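Local coordinates for extracellular solute-binding protein family 1 (Kribbella flavida, PDB 5IXP) that probably captures a solute outside the cell and delivers it to an ABC transporter, as a family 1 extracellular solute-binding protein, at residues 66-80 / 98-110. Numbering follows the deposited sequence.
Sequences IYKYLAKADKFVDLR and SATTSDGRIIGYG
Leu79 CD1 sits over the centre of the Tyr109 ring, a CH-pi contact 3.6 Å from the centroid and only 6° off the ring normal. Two guanidinium groups each have one face covered from the opposite segment. That of Arg105 carries Ala73 CB on one face; at its edge NH2 reaches across to Asp74 OD1 at 2.8 Å, the carboxylate plane turned 66° from the guanidinium, while NE and NH1 grip Asp103 of its own segment side-on. Replacing Arg105 with a leucine would probably leave Asp74 and Asp103 without their common cation and uncover Ala73 CB. The Arg80 guanidinium has the Gly104 carbonyl over one face, and within its segment NH1 makes a salt bridge to Asp78 OD2 at 2.8 Å, though the hydrogen bond is bent and weak. With CG anti to the backbone N (chi1 -180°), Asp78 directs OD1 between two amides on opposite faces: Arg80 N, closing an Asx turn, and Ile106 N, across the contact at 3.0 Å. Leu79 N returns a bond to Ile106 O at 2.8 Å. Deeper in, Ile107 CD1 meets Leu70 CD2 at 3.8 Å, while its CG2 packs on Ala73 and Phe76. The Asp74-Arg105 salt bridge thus holds the chain just after the type I beta turn Thr101-Gly104, and the Ile106 bonds hold the approach to strand 108-121, against the loop after helix 66-70, within the alpha/beta fold of periplasmic-binding-protein-like solute receptors.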
ATOM      1  N   ILE A  66       2.915   3.768  10.262  1.00 22.66           N
ATOM      2  CA  ILE A  66       2.968   3.030  11.521  1.00 23.68           C
ATOM      3  C   ILE A  66       4.402   2.824  12.001  1.00 26.47           C
ATOM      4  O   ILE A  66       4.620   2.624  13.206  1.00 27.33           O
ATOM      5  CB  ILE A  66       2.187   1.707  11.398  1.00 24.58           C
ATOM      6  CG1 ILE A  66       1.870   1.149  12.791  1.00 27.16           C
ATOM      7  CG2 ILE A  66       2.929   0.699  10.532  1.00 26.23           C
ATOM      8  CD1 ILE A  66       0.803   0.062  12.795  1.00 30.89           C
ATOM      9  N   TYR A  67       5.391   2.921  11.101  1.00 26.59           N
ATOM     10  CA  TYR A  67       6.791   2.827  11.514  1.00 27.56           C
ATOM     11  C   TYR A  67       7.105   3.844  12.605  1.00 28.23           C
ATOM     12  O   TYR A  67       7.833   3.541  13.556  1.00 30.12           O
ATOM     13  CB  TYR A  67       7.723   3.032  10.309  1.00 26.66           C
ATOM     14  CG  TYR A  67       7.816   4.474   9.823  1.00 30.55           C
ATOM     15  CD1 TYR A  67       6.956   4.956   8.845  1.00 32.58           C
ATOM     16  CD2 TYR A  67       8.758   5.355  10.352  1.00 32.81           C
ATOM     17  CE1 TYR A  67       7.023   6.269   8.408  1.00 33.42           C
ATOM     18  CE2 TYR A  67       8.829   6.678   9.926  1.00 33.43           C
ATOM     19  CZ  TYR A  67       7.958   7.128   8.952  1.00 36.06           C
ATOM     20  OH  TYR A  67       8.019   8.437   8.512  1.00 38.96           O
ATOM     21  N   LYS A  68       6.556   5.055  12.481  1.00 26.09           N
ATOM     22  CA  LYS A  68       6.833   6.113  13.444  1.00 29.49           C
ATOM     23  C   LYS A  68       6.255   5.780  14.813  1.00 30.41           C
ATOM     24  O   LYS A  68       6.809   6.187  15.838  1.00 36.92           O
ATOM     25  CB  LYS A  68       6.277   7.437  12.918  1.00 31.73           C
ATOM     26  CG  LYS A  68       6.451   8.625  13.850  1.00 38.50           C
ATOM     27  CD  LYS A  68       6.406   9.945  13.089  1.00 44.83           C
ATOM     28  CE  LYS A  68       6.252  11.131  14.045  1.00 49.99           C
ATOM     29  NZ  LYS A  68       6.077  12.432  13.327  1.00 50.66           N
ATOM     30  N   TYR A  69       5.166   5.019  14.861  1.00 24.18           N
ATOM     31  CA  TYR A  69       4.532   4.739  16.136  1.00 21.24           C
ATOM     32  C   TYR A  69       4.942   3.399  16.721  1.00 22.09           C
ATOM     33  O   TYR A  69       4.812   3.209  17.935  1.00 23.32           O
ATOM     34  CB  TYR A  69       3.011   4.863  15.983  1.00 22.62           C
ATOM     35  CG  TYR A  69       2.712   6.288  15.615  1.00 21.71           C
ATOM     36  CD1 TYR A  69       2.760   7.284  16.576  1.00 23.43           C
ATOM     37  CD2 TYR A  69       2.500   6.659  14.300  1.00 23.51           C
ATOM     38  CE1 TYR A  69       2.545   8.614  16.245  1.00 24.92           C
ATOM     39  CE2 TYR A  69       2.285   7.983  13.959  1.00 25.76           C
ATOM     40  CZ  TYR A  69       2.307   8.950  14.941  1.00 24.93           C
ATOM     41  OH  TYR A  69       2.099  10.254  14.607  1.00 29.55           O
ATOM     42  N   LEU A  70       5.479   2.489  15.903  1.00 22.34           N
ATOM     43  CA  LEU A  70       6.177   1.341  16.466  1.00 25.32           C
ATOM     44  C   LEU A  70       7.310   1.801  17.373  1.00 28.55           C
ATOM     45  O   LEU A  70       7.562   1.199  18.422  1.00 28.90           O
ATOM     46  CB  LEU A  70       6.708   0.440  15.349  1.00 26.07           C
ATOM     47  CG  LEU A  70       5.667  -0.328  14.516  1.00 26.44           C
ATOM     48  CD1 LEU A  70       6.306  -0.962  13.279  1.00 27.95           C
ATOM     49  CD2 LEU A  70       4.969  -1.383  15.353  1.00 23.51           C
ATOM     50  N   ALA A  71       7.987   2.886  17.000  1.00 30.68           N
ATOM     51  CA  ALA A  71       9.046   3.425  17.846  1.00 32.07           C
ATOM     52  C   ALA A  71       8.505   4.075  19.111  1.00 31.46           C
ATOM     53  O   ALA A  71       9.280   4.336  20.038  1.00 33.47           O
ATOM     54  CB  ALA A  71       9.893   4.431  17.057  1.00 32.59           C
ATOM     55  N   LYS A  72       7.201   4.338  19.172  1.00 29.46           N
ATOM     56  CA  LYS A  72       6.551   4.900  20.346  1.00 27.24           C
ATOM     57  C   LYS A  72       5.578   3.906  20.968  1.00 26.46           C
ATOM     58  O   LYS A  72       4.554   4.301  21.529  1.00 27.91           O
ATOM     59  CB  LYS A  72       5.824   6.195  19.984  1.00 25.74           C
ATOM     60  CG  LYS A  72       6.730   7.288  19.475  1.00 29.78           C
ATOM     61  CD  LYS A  72       5.923   8.489  19.015  1.00 33.44           C
ATOM     62  CE  LYS A  72       6.818   9.692  18.796  1.00 39.39           C
ATOM     63  NZ  LYS A  72       7.512  10.085  20.055  1.00 41.19           N
ATOM     64  N   ALA A  73       5.887   2.610  20.874  1.00 25.39           N
ATOM     65  CA  ALA A  73       4.912   1.592  21.249  1.00 22.25           C
ATOM     66  C   ALA A  73       4.524   1.662  22.717  1.00 23.03           C
ATOM     67  O   ALA A  73       3.453   1.159  23.078  1.00 23.49           O
ATOM     68  CB  ALA A  73       5.442   0.203  20.919  1.00 26.63           C
ATOM     69  N   ASP A  74       5.365   2.270  23.568  1.00 23.15           N
ATOM     70  CA  ASP A  74       5.014   2.445  24.972  1.00 26.22           C
ATOM     71  C   ASP A  74       3.705   3.206  25.136  1.00 22.55           C
ATOM     72  O   ASP A  74       3.022   3.056  26.153  1.00 24.12           O
ATOM     73  CB  ASP A  74       6.129   3.192  25.717  1.00 30.08           C
ATOM     74  CG  ASP A  74       7.254   2.284  26.173  1.00 38.75           C
ATOM     75  OD1 ASP A  74       7.325   1.129  25.699  1.00 44.27           O
ATOM     76  OD2 ASP A  74       8.080   2.740  27.002  1.00 39.33           O
ATOM     77  N   LYS A  75       3.343   4.031  24.161  1.00 23.11           N
ATOM     78  CA  LYS A  75       2.155   4.863  24.248  1.00 20.67           C
ATOM     79  C   LYS A  75       0.920   4.198  23.664  1.00 19.46           C
ATOM     80  O   LYS A  75      -0.140   4.836  23.594  1.00 20.37           O
ATOM     81  CB  LYS A  75       2.415   6.195  23.556  1.00 20.50           C
ATOM     82  CG  LYS A  75       3.588   6.909  24.178  1.00 24.89           C
ATOM     83  CD  LYS A  75       3.628   8.360  23.805  1.00 27.24           C
ATOM     84  CE  LYS A  75       4.865   9.006  24.400  1.00 32.39           C
ATOM     85  NZ  LYS A  75       4.884  10.453  24.088  1.00 37.01           N
ATOM     86  N   PHE A  76       1.025   2.934  23.262  1.00 18.67           N
ATOM     87  CA  PHE A  76      -0.102   2.202  22.705  1.00 18.20           C
ATOM     88  C   PHE A  76      -0.334   0.923  23.490  1.00 17.87           C
ATOM     89  O   PHE A  76       0.598   0.331  24.041  1.00 18.84           O
ATOM     90  CB  PHE A  76       0.128   1.885  21.226  1.00 18.66           C
ATOM     91  CG  PHE A  76       0.115   3.102  20.360  1.00 18.10           C
ATOM     92  CD1 PHE A  76       1.266   3.849  20.175  1.00 20.49           C
ATOM     93  CD2 PHE A  76      -1.060   3.522  19.757  1.00 17.63           C
ATOM     94  CE1 PHE A  76       1.254   4.989  19.389  1.00 19.57           C
ATOM     95  CE2 PHE A  76      -1.078   4.657  18.967  1.00 16.81           C
ATOM     96  CZ  PHE A  76       0.085   5.392  18.781  1.00 16.35           C
ATOM     97  N   VAL A  77      -1.602   0.522  23.559  1.00 15.09           N
ATOM     98  CA  VAL A  77      -1.940  -0.757  24.161  1.00 18.84           C
ATOM     99  C   VAL A  77      -1.314  -1.876  23.343  1.00 18.59           C
ATOM    100  O   VAL A  77      -1.447  -1.919  22.113  1.00 17.99           O
ATOM    101  CB  VAL A  77      -3.465  -0.904  24.250  1.00 16.79           C
ATOM    102  CG1 VAL A  77      -3.847  -2.336  24.622  1.00 18.66           C
ATOM    103  CG2 VAL A  77      -4.027   0.091  25.257  1.00 18.35           C
ATOM    104  N   ASP A  78      -0.590  -2.764  24.019  1.00 19.64           N
ATOM    105  CA  ASP A  78      -0.207  -4.038  23.423  1.00 20.27           C
ATOM    106  C   ASP A  78      -1.454  -4.907  23.351  1.00 22.74           C
ATOM    107  O   ASP A  78      -1.970  -5.348  24.380  1.00 22.34           O
ATOM    108  CB  ASP A  78       0.896  -4.684  24.259  1.00 21.66           C
ATOM    109  CG  ASP A  78       1.366  -6.021  23.698  1.00 28.38           C
ATOM    110  OD1 ASP A  78       0.929  -6.405  22.595  1.00 26.25           O
ATOM    111  OD2 ASP A  78       2.195  -6.685  24.369  1.00 28.33           O
ATOM    112  N   LEU A  79      -1.976  -5.118  22.139  1.00 20.60           N
ATOM    113  CA  LEU A  79      -3.225  -5.855  22.008  1.00 19.22           C
ATOM    114  C   LEU A  79      -3.083  -7.314  22.429  1.00 22.59           C
ATOM    115  O   LEU A  79      -4.098  -7.988  22.635  1.00 22.41           O
ATOM    116  CB  LEU A  79      -3.749  -5.729  20.568  1.00 15.09           C
ATOM    117  CG  LEU A  79      -4.027  -4.255  20.177  1.00 16.70           C
ATOM    118  CD1 LEU A  79      -4.240  -4.088  18.664  1.00 14.27           C
ATOM    119  CD2 LEU A  79      -5.214  -3.681  20.942  1.00 16.30           C
ATOM    120  N   ARG A  80      -1.856  -7.809  22.585  1.00 22.10           N
ATOM    121  CA  ARG A  80      -1.674  -9.127  23.193  1.00 27.45           C
ATOM    122  C   ARG A  80      -2.216  -9.172  24.611  1.00 29.68           C
ATOM    123  O   ARG A  80      -2.601 -10.242  25.092  1.00 29.03           O
ATOM    124  CB  ARG A  80      -0.202  -9.514  23.175  1.00 30.73           C
ATOM    125  CG  ARG A  80       0.246  -9.960  21.816  1.00 34.69           C
ATOM    126  CD  ARG A  80       1.595  -9.403  21.488  1.00 41.49           C
ATOM    127  NE  ARG A  80       2.668 -10.302  21.878  1.00 48.48           N
ATOM    128  CZ  ARG A  80       3.605 -10.009  22.773  1.00 47.61           C
ATOM    129  NH1 ARG A  80       3.611  -8.831  23.385  1.00 41.65           N
ATOM    130  NH2 ARG A  80       4.546 -10.899  23.042  1.00 48.00           N
ATOM    131  N   SER A  98       3.552  -6.068  10.244  1.00 22.13           N
ATOM    132  CA  SER A  98       3.789  -4.643  10.034  1.00 21.59           C
ATOM    133  C   SER A  98       3.328  -3.794  11.209  1.00 22.41           C
ATOM    134  O   SER A  98       3.752  -2.638  11.318  1.00 25.19           O
ATOM    135  CB  SER A  98       3.101  -4.162   8.754  1.00 23.65           C
ATOM    136  OG  SER A  98       3.617  -4.817   7.604  1.00 27.31           O
ATOM    137  N   ALA A  99       2.473  -4.328  12.084  1.00 20.82           N
ATOM    138  CA  ALA A  99       2.045  -3.636  13.294  1.00 19.08           C
ATOM    139  C   ALA A  99       2.620  -4.277  14.553  1.00 20.80           C
ATOM    140  O   ALA A  99       2.080  -4.082  15.651  1.00 19.14           O
ATOM    141  CB  ALA A  99       0.514  -3.589  13.373  1.00 20.29           C
ATOM    142  N   THR A 100       3.704  -5.038  14.417  1.00 22.68           N
ATOM    143  CA  THR A 100       4.363  -5.698  15.538  1.00 23.07           C
ATOM    144  C   THR A 100       5.736  -5.074  15.743  1.00 29.21           C
ATOM    145  O   THR A 100       6.484  -4.881  14.779  1.00 30.10           O
ATOM    146  CB  THR A 100       4.497  -7.203  15.291  1.00 23.54           C
ATOM    147  OG1 THR A 100       3.208  -7.750  15.017  1.00 24.69           O
ATOM    148  CG2 THR A 100       5.085  -7.915  16.516  1.00 22.93           C
ATOM    149  N   THR A 101       6.052  -4.752  16.995  1.00 29.09           N
ATOM    150  CA  THR A 101       7.336  -4.166  17.339  1.00 28.67           C
ATOM    151  C   THR A 101       8.432  -5.222  17.286  1.00 29.50           C
ATOM    152  O   THR A 101       8.174  -6.425  17.224  1.00 35.93           O
ATOM    153  CB  THR A 101       7.304  -3.574  18.743  1.00 31.10           C
ATOM    154  OG1 THR A 101       7.153  -4.639  19.690  1.00 33.71           O
ATOM    155  CG2 THR A 101       6.141  -2.589  18.883  1.00 31.78           C
ATOM    156  N   SER A 102       9.677  -4.748  17.347  1.00 37.19           N
ATOM    157  CA  SER A 102      10.815  -5.661  17.394  1.00 39.15           C
ATOM    158  C   SER A 102      10.722  -6.609  18.578  1.00 39.56           C
ATOM    159  O   SER A 102      11.152  -7.762  18.486  1.00 41.41           O
ATOM    160  CB  SER A 102      12.116  -4.868  17.455  1.00 43.65           C
ATOM    161  OG  SER A 102      12.251  -4.036  16.313  1.00 52.13           O
ATOM    162  N   ASP A 103      10.148  -6.154  19.686  1.00 40.53           N
ATOM    163  CA  ASP A 103      10.054  -6.956  20.896  1.00 40.16           C
ATOM    164  C   ASP A 103       8.768  -7.766  20.977  1.00 37.78           C
ATOM    165  O   ASP A 103       8.526  -8.415  21.998  1.00 40.57           O
ATOM    166  CB  ASP A 103      10.182  -6.059  22.131  1.00 43.94           C
ATOM    167  CG  ASP A 103       9.207  -4.904  22.108  1.00 49.12           C
ATOM    168  OD1 ASP A 103       9.593  -3.799  21.667  1.00 52.73           O
ATOM    169  OD2 ASP A 103       8.046  -5.107  22.518  1.00 51.63           O
ATOM    170  N   GLY A 104       7.930  -7.731  19.940  1.00 36.57           N
ATOM    171  CA  GLY A 104       6.768  -8.590  19.867  1.00 33.20           C
ATOM    172  C   GLY A 104       5.439  -7.965  20.242  1.00 30.59           C
ATOM    173  O   GLY A 104       4.415  -8.655  20.172  1.00 28.65           O
ATOM    174  N   ARG A 105       5.413  -6.698  20.648  1.00 28.72           N
ATOM    175  CA  ARG A 105       4.145  -6.066  20.993  1.00 27.94           C
ATOM    176  C   ARG A 105       3.341  -5.780  19.730  1.00 27.28           C
ATOM    177  O   ARG A 105       3.894  -5.376  18.706  1.00 27.80           O
ATOM    178  CB  ARG A 105       4.396  -4.777  21.774  1.00 26.76           C
ATOM    179  CG  ARG A 105       4.937  -5.023  23.183  1.00 29.09           C
ATOM    180  CD  ARG A 105       5.315  -3.715  23.866  1.00 33.48           C
ATOM    181  NE  ARG A 105       6.536  -3.131  23.313  1.00 34.28           N
ATOM    182  CZ  ARG A 105       6.971  -1.907  23.592  1.00 38.62           C
ATOM    183  NH1 ARG A 105       8.097  -1.460  23.049  1.00 41.37           N
ATOM    184  NH2 ARG A 105       6.269  -1.122  24.400  1.00 36.65           N
ATOM    185  N   ILE A 106       2.032  -6.002  19.795  1.00 21.63           N
ATOM    186  CA  ILE A 106       1.156  -5.806  18.644  1.00 19.56           C
ATOM    187  C   ILE A 106       0.313  -4.570  18.922  1.00 18.04           C
ATOM    188  O   ILE A 106      -0.521  -4.571  19.835  1.00 18.51           O
ATOM    189  CB  ILE A 106       0.279  -7.035  18.372  1.00 20.67           C
ATOM    190  CG1 ILE A 106       1.159  -8.250  18.065  1.00 22.55           C
ATOM    191  CG2 ILE A 106      -0.679  -6.759  17.219  1.00 20.45           C
ATOM    192  CD1 ILE A 106       0.386  -9.544  17.960  1.00 24.54           C
ATOM    193  N   ILE A 107       0.521  -3.505  18.146  1.00 16.68           N
ATOM    194  CA  ILE A 107      -0.151  -2.247  18.450  1.00 15.87           C
ATOM    195  C   ILE A 107      -1.308  -1.952  17.517  1.00 13.92           C
ATOM    196  O   ILE A 107      -2.015  -0.957  17.731  1.00 16.39           O
ATOM    197  CB  ILE A 107       0.833  -1.060  18.461  1.00 19.21           C
ATOM    198  CG1 ILE A 107       1.420  -0.802  17.072  1.00 18.28           C
ATOM    199  CG2 ILE A 107       1.939  -1.291  19.506  1.00 22.93           C
ATOM    200  CD1 ILE A 107       2.125   0.566  16.974  1.00 22.38           C
ATOM    201  N   GLY A 108      -1.546  -2.780  16.510  1.00 13.68           N
ATOM    202  CA  GLY A 108      -2.646  -2.534  15.591  1.00 13.38           C
ATOM    203  C   GLY A 108      -3.316  -3.806  15.114  1.00 12.96           C
ATOM    204  O   GLY A 108      -2.684  -4.856  14.962  1.00 14.26           O
ATOM    205  N   TYR A 109      -4.622  -3.689  14.871  1.00 12.14           N
ATOM    206  CA  TYR A 109      -5.418  -4.708  14.201  1.00 12.35           C
ATOM    207  C   TYR A 109      -5.656  -4.286  12.754  1.00 13.31           C
ATOM    208  O   TYR A 109      -6.180  -3.196  12.504  1.00 12.89           O
ATOM    209  CB  TYR A 109      -6.757  -4.896  14.910  1.00  9.86           C
ATOM    210  CG  TYR A 109      -6.698  -5.662  16.212  1.00 11.92           C
ATOM    211  CD1 TYR A 109      -5.735  -6.647  16.423  1.00 13.38           C
ATOM    212  CD2 TYR A 109      -7.638  -5.433  17.213  1.00 13.87           C
ATOM    213  CE1 TYR A 109      -5.700  -7.385  17.601  1.00 13.07           C
ATOM    214  CE2 TYR A 109      -7.610  -6.157  18.405  1.00 15.79           C
ATOM    215  CZ  TYR A 109      -6.638  -7.127  18.593  1.00 15.63           C
ATOM    216  OH  TYR A 109      -6.615  -7.849  19.775  1.00 17.63           O
ATOM    217  N   GLY A 110      -5.314  -5.164  11.813  1.00 10.01           N
ATOM    218  CA  GLY A 110      -5.310  -4.775  10.410  1.00 12.47           C
ATOM    219  C   GLY A 110      -6.705  -4.648   9.808  1.00 11.99           C
ATOM    220  O   GLY A 110      -7.584  -5.493  10.015  1.00 11.31           O
TER
HETATM  221  O   HOH W   1      -2.694  -0.330  20.217  1.00 17.14           O